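Local coordinates for protein phage integrase (Pectobacterium atrosepticum, PDB 3JU0) that probably binds arm-type DNA sites through this N-terminal domain, as part of a phage-family integrase associated with DNA integration and recombination, at residues Ser2-Ser6 / Lys19-Gly23; Lys7-Ala11 / Ser35-Arg39; Asp22-Met26 / Ala64-Arg68. All coordinates share one frame; numbering follows the deposited sequence.

Contact 1 (Ser2-Ser6 / Lys19-Gly23); sequences SLTDS and KLTDG
Ser2 and Leu3, in the extended run that leads into helix 5-10, come up to the edge strand of the sheet at Asp22, where the two backbones are closest: Ser2 CA and Asp22 CA lie 4.5 Å apart. From there the helix draws away, so that the contact is made by Ser2 and Leu3, the first modelled residues. Asp22 and Gly23 both face Met26, a classic beta bulge.

One backbone hydrogen bond donor is used across the contact. Leu3 N gives its hydrogen to Asp22 OD2 over 2.8 Å, at an N-H...O angle of 154°, and reaches the oxygen nearly along its C-O axis. Asp22 can offer that oxygen because its CG stands anti to the backbone N (chi1 -169°), which carries the carboxylate over to the N-terminal residues. The same OD2 is also held by Arg65 of helix 61-76 in a salt bridge.

Leu3 supplies the apolar half. Its branch lies against the strand at about a right angle to the side chain of Leu20: CD2 touches Leu20 CB at 3.9 Å, while CG rests 3.6 Å from Thr21 O. CD1 packs beside Asp22 CB. Beyond the segments, Leu3 also meets Leu61.

At the end of this run Thr4 is the N-cap of helix 5-10, its OG1 accepting from Lys7 N. In this arm-type binding domain, then, a buried carboxylate shared between a backbone amide and an arginine joins the N-terminal residues to the sheet; the neighbouring positive charge would be expected to keep Asp22 ionised.

Contact 2 (Lys7-Ala11 / Ser35-Arg39); sequences KVKNA and SKYWR
Polar grip comes first here: the ammonium of Lys36, on strand 36-44, reaches the C-terminal end of helix 5-10 and bonds to two backbone carbonyls. Lys36 NZ lies 2.9 Å from Val8 O, in that carbonyl's plane, with a C=O...N angle of 153°. The second acceptor is Ala11 O, again at 2.9 Å from Lys36 NZ, and here the nitrogen sits on a lone pair with the C=O...N angle closed to 136°. Lys9 O is also near, but its angle is too poor for a hydrogen bond. Beyond CG the lysine runs fully extended, which lets NZ reach the helix end although the nearest CA atoms, of Val8 and Lys36, are 8.6 Å apart.

Apolar packing flanks this grip. Ala11 CB rests against Lys36 CE at 4.1 Å. Val8 and Trp38 approach from opposite directions, and the valine sets both methyls against the benzo part of the indole, CG2 being 3.8 Å from Trp38 CH2. The pyrrole end of the ring is fixed separately, since Trp38 NE1 donates to Val59 O; Leu61 and Ala64 of helix 61-76 also touch the indole.

Carbonyls at the C-terminal end of a helix lack amide partners further along it and carry the negative end of the helix dipole. A lysine bonded to Val8 O in the last turn and to Ala11 O just past the helix probably offsets part of that charge.

Contact 3 (Asp22-Met26 / Ala64-Arg68); sequences DGFGM and ARQRR
Arg68 and Met26 bury the most surface where a beta hairpin meets helix 61-76. The hairpin joins strands 18-23 and 26-30 through a type I' turn from Gly23 to Met26, closed by Met26 N donating to Gly23 O. Gly23 and Gly25 have backbone angles at which a CB would jam against the preceding carbonyl oxygen.

Met26, the last residue of the turn, points its side chain at the helix. Its CG is anti to the backbone N and the chain then turns at chi3, which brings the thioether against the helix: SD lies 3.8 Å from Ala64 CB, and the terminal CE reaches Arg65 CG at 3.9 Å. Arg68 CB borders the sulfur from the next turn of the helix. The same methyl, CE, also meets Trp38 of strand 36-44.

Arg68 stretches back toward the turn, bent at chi3. Phe24 CG lies over one face of its guanidinium, whose plane is inclined at 65° to the phenyl ring, and Phe24 CD1 approaches NH1 to 3.7 Å. Arg65 CB lies over the centre of the opposite face, so the group is sandwiched between Phe24 and its helix neighbour.

The partner of Asp22 is Arg65, which takes the carboxylate side-on, its straight chain from CG to NE delivering NE and NH2 to separate oxygens. NE donates to OD1 and NH2 to the syn lone pair of OD2; the carboxylate and guanidinium are nearly coplanar, and the bonds are almost straight at 172° and 166°. Arg65 NH2 also makes a weak hydrogen bond to Leu3 O.

Asp22 and Arg68 are too far apart for a salt bridge, but one water connects them: it donates to Asp22 OD1 at 2.7 Å and to Gly23 O at 2.8 Å, and accepts from Arg68 NH1 at 2.8 Å, at the guanidinium edge.

All three contacts lie within the Arm DNA-binding domain, around one four-stranded antiparallel sheet. Contacts 1 and 2 have centres about 8 Å apart and both use helix 5-10 and its lead-in; contacts 1 and 3 are about 9 Å apart and share Asp22 and Gly23 of strand 18-23; contacts 2 and 3 are about 13 Å apart. Along the chain, the segments of contacts 1 and 2 alternate, as do those of 2 and 3, whereas contact 3 begins where contact 1 ends. Leu3 and Ala64 both reach Trp38, so the N-terminal region, the sheet and helix 61-76 share one continuous core.

Contact 1 (Ser2-Ser6 / Lys19-Gly23)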
# COMPACT_ATOMS: atom_id res chain seq x y z
N SER A 2 -6.81 12.16 3.10
CA SER A 2 -5.83 11.33 3.82
C SER A 2 -6.57 10.31 4.71
O SER A 2 -7.53 10.64 5.43
CB SER A 2 -5.03 12.26 4.67
OG SER A 2 -4.09 11.55 5.40
N LEU A 3 -6.14 9.07 4.71
CA LEU A 3 -6.79 8.04 5.55
C LEU A 3 -6.36 8.19 6.99
O LEU A 3 -5.41 8.92 7.32
CB LEU A 3 -6.35 6.67 5.05
CG LEU A 3 -6.80 6.31 3.67
CD1 LEU A 3 -6.20 4.92 3.26
CD2 LEU A 3 -8.25 6.41 3.56
N THR A 4 -7.13 7.57 7.88
CA THR A 4 -6.83 7.44 9.32
C THR A 4 -6.98 6.01 9.70
O THR A 4 -7.60 5.24 8.96
CB THR A 4 -7.83 8.23 10.19
OG1 THR A 4 -9.14 7.74 9.98
CG2 THR A 4 -7.86 9.63 9.86
N ASP A 5 -6.40 5.60 10.80
CA ASP A 5 -6.52 4.20 11.28
C ASP A 5 -7.99 3.81 11.38
O ASP A 5 -8.37 2.72 10.98
CB ASP A 5 -5.87 3.99 12.64
CG ASP A 5 -4.35 4.02 12.64
OD1 ASP A 5 -3.67 3.57 11.69
OD2 ASP A 5 -3.80 4.42 13.70
N SER A 6 -8.82 4.70 11.92
CA SER A 6 -10.22 4.34 12.07
C SER A 6 -10.96 4.17 10.70
O SER A 6 -11.77 3.26 10.54
CB SER A 6 -10.91 5.33 13.04
OG SER A 6 -11.33 6.47 12.34
N LYS A 19 -11.47 1.66 -3.98
CA LYS A 19 -10.20 2.23 -3.48
C LYS A 19 -10.50 3.36 -2.56
O LYS A 19 -11.31 4.25 -2.90
CB LYS A 19 -9.38 2.78 -4.64
CG LYS A 19 -9.08 1.84 -5.69
CD LYS A 19 -8.27 2.57 -6.75
CE LYS A 19 -8.34 1.85 -8.11
NZ LYS A 19 -9.39 0.79 -8.21
N LEU A 20 -9.82 3.43 -1.45
CA LEU A 20 -9.77 4.57 -0.58
C LEU A 20 -8.38 5.21 -0.71
O LEU A 20 -7.33 4.61 -0.31
CB LEU A 20 -10.04 4.19 0.85
CG LEU A 20 -11.47 3.76 1.17
CD1 LEU A 20 -11.53 3.34 2.59
CD2 LEU A 20 -12.51 4.90 0.94
N THR A 21 -8.33 6.41 -1.26
CA THR A 21 -7.04 7.01 -1.50
C THR A 21 -6.44 7.61 -0.23
O THR A 21 -7.14 8.18 0.61
CB THR A 21 -7.14 8.12 -2.60
OG1 THR A 21 -5.81 8.62 -2.94
CG2 THR A 21 -7.88 9.21 -2.05
N ASP A 22 -5.10 7.52 -0.11
CA ASP A 22 -4.34 8.13 0.97
C ASP A 22 -3.44 9.26 0.42
O ASP A 22 -2.82 9.96 1.22
CB ASP A 22 -3.41 7.15 1.70
CG ASP A 22 -2.84 7.75 2.96
OD1 ASP A 22 -1.62 7.79 3.14
OD2 ASP A 22 -3.59 8.23 3.83
N GLY A 23 -3.33 9.42 -0.89
CA GLY A 23 -2.41 10.45 -1.39
C GLY A 23 -1.09 9.84 -1.79
O GLY A 23 -0.77 8.71 -1.46

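Contact 2 (Lys7-Ala11 / Ser35-Arg39)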
# COMPACT_ATOMS: atom_id res chain seq x y z
N LYS A 7 -10.71 5.03 9.70
CA LYS A 7 -11.37 4.89 8.41
C LYS A 7 -10.96 3.56 7.80
O LYS A 7 -11.77 2.86 7.21
CB LYS A 7 -11.03 6.05 7.52
CG LYS A 7 -11.60 7.43 8.04
CD LYS A 7 -11.41 8.48 6.97
N VAL A 8 -9.68 3.20 7.94
CA VAL A 8 -9.19 1.94 7.41
C VAL A 8 -9.86 0.76 8.07
O VAL A 8 -10.33 -0.12 7.38
CB VAL A 8 -7.67 1.86 7.51
CG1 VAL A 8 -7.17 0.47 7.12
CG2 VAL A 8 -7.02 2.92 6.66
N LYS A 9 -9.90 0.76 9.40
CA LYS A 9 -10.49 -0.34 10.17
C LYS A 9 -11.97 -0.49 9.86
O LYS A 9 -12.46 -1.62 9.74
CB LYS A 9 -10.27 -0.09 11.67
CG LYS A 9 -10.72 -1.21 12.56
CD LYS A 9 -10.48 -0.80 14.00
CE LYS A 9 -10.31 -2.00 14.91
NZ LYS A 9 -10.84 -3.19 14.19
N ASN A 10 -12.67 0.66 9.78
CA ASN A 10 -14.11 0.62 9.70
C ASN A 10 -14.69 0.47 8.27
O ASN A 10 -15.92 0.24 8.10
CB ASN A 10 -14.66 1.86 10.38
CG ASN A 10 -14.38 1.89 11.89
OD1 ASN A 10 -14.26 0.86 12.56
ND2 ASN A 10 -14.40 3.10 12.44
N ALA A 11 -13.85 0.57 7.24
CA ALA A 11 -14.28 0.38 5.88
C ALA A 11 -14.89 -1.00 5.71
O ALA A 11 -14.33 -1.99 6.18
CB ALA A 11 -13.13 0.60 4.89
N SER A 35 -10.99 -8.78 2.10
CA SER A 35 -9.61 -8.42 2.33
C SER A 35 -9.34 -6.97 1.95
O SER A 35 -10.10 -6.37 1.18
CB SER A 35 -8.72 -9.32 1.51
OG SER A 35 -8.72 -10.65 2.04
N LYS A 36 -8.28 -6.40 2.57
CA LYS A 36 -7.91 -4.97 2.43
C LYS A 36 -6.42 -4.89 2.02
O LYS A 36 -5.59 -5.39 2.77
CB LYS A 36 -8.20 -4.25 3.74
CG LYS A 36 -9.66 -4.01 4.05
CD LYS A 36 -9.89 -3.43 5.39
CE LYS A 36 -11.35 -3.04 5.56
NZ LYS A 36 -11.68 -2.66 7.00
N TYR A 37 -6.18 -4.38 0.81
CA TYR A 37 -4.89 -4.42 0.17
C TYR A 37 -4.30 -3.03 0.05
O TYR A 37 -4.96 -2.15 -0.45
CB TYR A 37 -4.96 -5.02 -1.28
CG TYR A 37 -5.57 -6.37 -1.38
CD1 TYR A 37 -6.94 -6.53 -1.44
CD2 TYR A 37 -4.80 -7.49 -1.53
CE1 TYR A 37 -7.53 -7.77 -1.56
CE2 TYR A 37 -5.38 -8.75 -1.62
CZ TYR A 37 -6.74 -8.92 -1.60
OH TYR A 37 -7.31 -10.19 -1.77
N TRP A 38 -3.05 -2.85 0.46
CA TRP A 38 -2.35 -1.58 0.20
C TRP A 38 -1.69 -1.64 -1.16
O TRP A 38 -1.00 -2.61 -1.50
CB TRP A 38 -1.27 -1.33 1.22
CG TRP A 38 -1.76 -1.19 2.63
CD1 TRP A 38 -1.60 -2.10 3.63
CD2 TRP A 38 -2.51 -0.12 3.16
NE1 TRP A 38 -2.17 -1.60 4.78
CE2 TRP A 38 -2.72 -0.38 4.52
CE3 TRP A 38 -3.01 1.07 2.61
CZ2 TRP A 38 -3.49 0.49 5.35
CZ3 TRP A 38 -3.73 1.95 3.46
CH2 TRP A 38 -3.92 1.65 4.80
N ARG A 39 -1.90 -0.59 -1.92
CA ARG A 39 -1.38 -0.49 -3.30
C ARG A 39 -0.79 0.87 -3.57
O ARG A 39 -1.32 1.88 -3.11
CB ARG A 39 -2.48 -0.72 -4.33
CG ARG A 39 -3.00 -2.13 -4.40
CD ARG A 39 -2.73 -2.95 -3.32
NE ARG A 39 -2.66 -4.31 -3.85
CZ ARG A 39 -2.14 -5.37 -3.24
NH1 ARG A 39 -1.51 -5.39 -1.96
NH2 ARG A 39 -2.27 -6.43 -3.96

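Contact 3 (Asp22-Met26 / Ala64-Arg68)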
# COMPACT_ATOMS: atom_id res chain seq x y z
N ASP A 22 -5.10 7.52 -0.11
CA ASP A 22 -4.34 8.13 0.97
C ASP A 22 -3.44 9.26 0.42
O ASP A 22 -2.82 9.96 1.22
CB ASP A 22 -3.41 7.15 1.70
CG ASP A 22 -2.84 7.75 2.96
OD1 ASP A 22 -1.62 7.79 3.14
OD2 ASP A 22 -3.59 8.23 3.83
N GLY A 23 -3.33 9.42 -0.89
CA GLY A 23 -2.41 10.45 -1.39
C GLY A 23 -1.09 9.84 -1.79
O GLY A 23 -0.77 8.71 -1.46
N PHE A 24 -0.34 10.62 -2.57
CA PHE A 24 0.93 10.22 -3.08
C PHE A 24 0.88 8.93 -3.86
O PHE A 24 1.89 8.21 -3.96
CB PHE A 24 1.96 10.20 -1.96
CG PHE A 24 2.08 11.48 -1.22
CD1 PHE A 24 1.45 11.65 -0.01
CD2 PHE A 24 2.84 12.53 -1.75
CE1 PHE A 24 1.54 12.84 0.67
CE2 PHE A 24 2.91 13.73 -1.09
CZ PHE A 24 2.32 13.87 0.14
N GLY A 25 -0.25 8.57 -4.47
CA GLY A 25 -0.32 7.38 -5.28
C GLY A 25 -0.76 6.16 -4.52
O GLY A 25 -0.98 5.12 -5.12
N MET A 26 -0.84 6.28 -3.20
CA MET A 26 -1.23 5.08 -2.38
C MET A 26 -2.69 5.02 -2.07
O MET A 26 -3.33 6.04 -1.78
CB MET A 26 -0.42 5.00 -1.11
CG MET A 26 -0.55 3.65 -0.48
SD MET A 26 0.40 3.46 1.02
CE MET A 26 -0.59 4.37 2.23
N ALA A 64 2.20 1.04 5.83
CA ALA A 64 1.96 1.21 4.43
C ALA A 64 2.60 2.51 3.91
O ALA A 64 3.23 2.51 2.87
CB ALA A 64 0.50 1.20 4.11
N ARG A 65 2.48 3.58 4.67
CA ARG A 65 3.14 4.86 4.33
C ARG A 65 4.65 4.68 4.33
O ARG A 65 5.32 5.26 3.46
CB ARG A 65 2.66 6.00 5.24
CG ARG A 65 1.24 6.36 5.07
CD ARG A 65 0.75 7.36 6.06
NE ARG A 65 -0.58 7.82 5.75
CZ ARG A 65 -1.40 8.36 6.64
NH1 ARG A 65 -1.05 8.46 7.90
NH2 ARG A 65 -2.58 8.74 6.24
N GLN A 66 5.20 3.88 5.25
CA GLN A 66 6.64 3.63 5.26
C GLN A 66 7.08 2.89 4.03
O GLN A 66 8.13 3.20 3.41
CB GLN A 66 7.00 2.84 6.55
CG GLN A 66 8.41 2.37 6.62
CD GLN A 66 9.39 3.47 6.64
OE1 GLN A 66 10.55 3.26 6.24
NE2 GLN A 66 8.97 4.66 7.08
N ARG A 67 6.28 1.90 3.63
CA ARG A 67 6.58 1.10 2.42
C ARG A 67 6.43 1.94 1.16
O ARG A 67 7.21 1.82 0.23
CB ARG A 67 5.71 -0.16 2.32
CG ARG A 67 6.04 -1.18 3.47
CD ARG A 67 5.19 -2.38 3.36
NE ARG A 67 5.57 -3.26 4.49
CZ ARG A 67 5.30 -4.56 4.54
NH1 ARG A 67 4.60 -5.12 3.55
NH2 ARG A 67 5.74 -5.30 5.56
N ARG A 68 5.45 2.84 1.16
CA ARG A 68 5.31 3.83 0.06
C ARG A 68 6.59 4.65 -0.04
O ARG A 68 7.12 4.86 -1.10
CB ARG A 68 4.11 4.75 0.39
CG ARG A 68 3.96 5.95 -0.51
CD ARG A 68 3.23 7.04 0.24
NE ARG A 68 4.02 7.66 1.29
CZ ARG A 68 3.57 8.54 2.19
NH1 ARG A 68 2.29 8.83 2.28
NH2 ARG A 68 4.40 9.06 3.07
O HOH W 1 0.06 7.80 1.02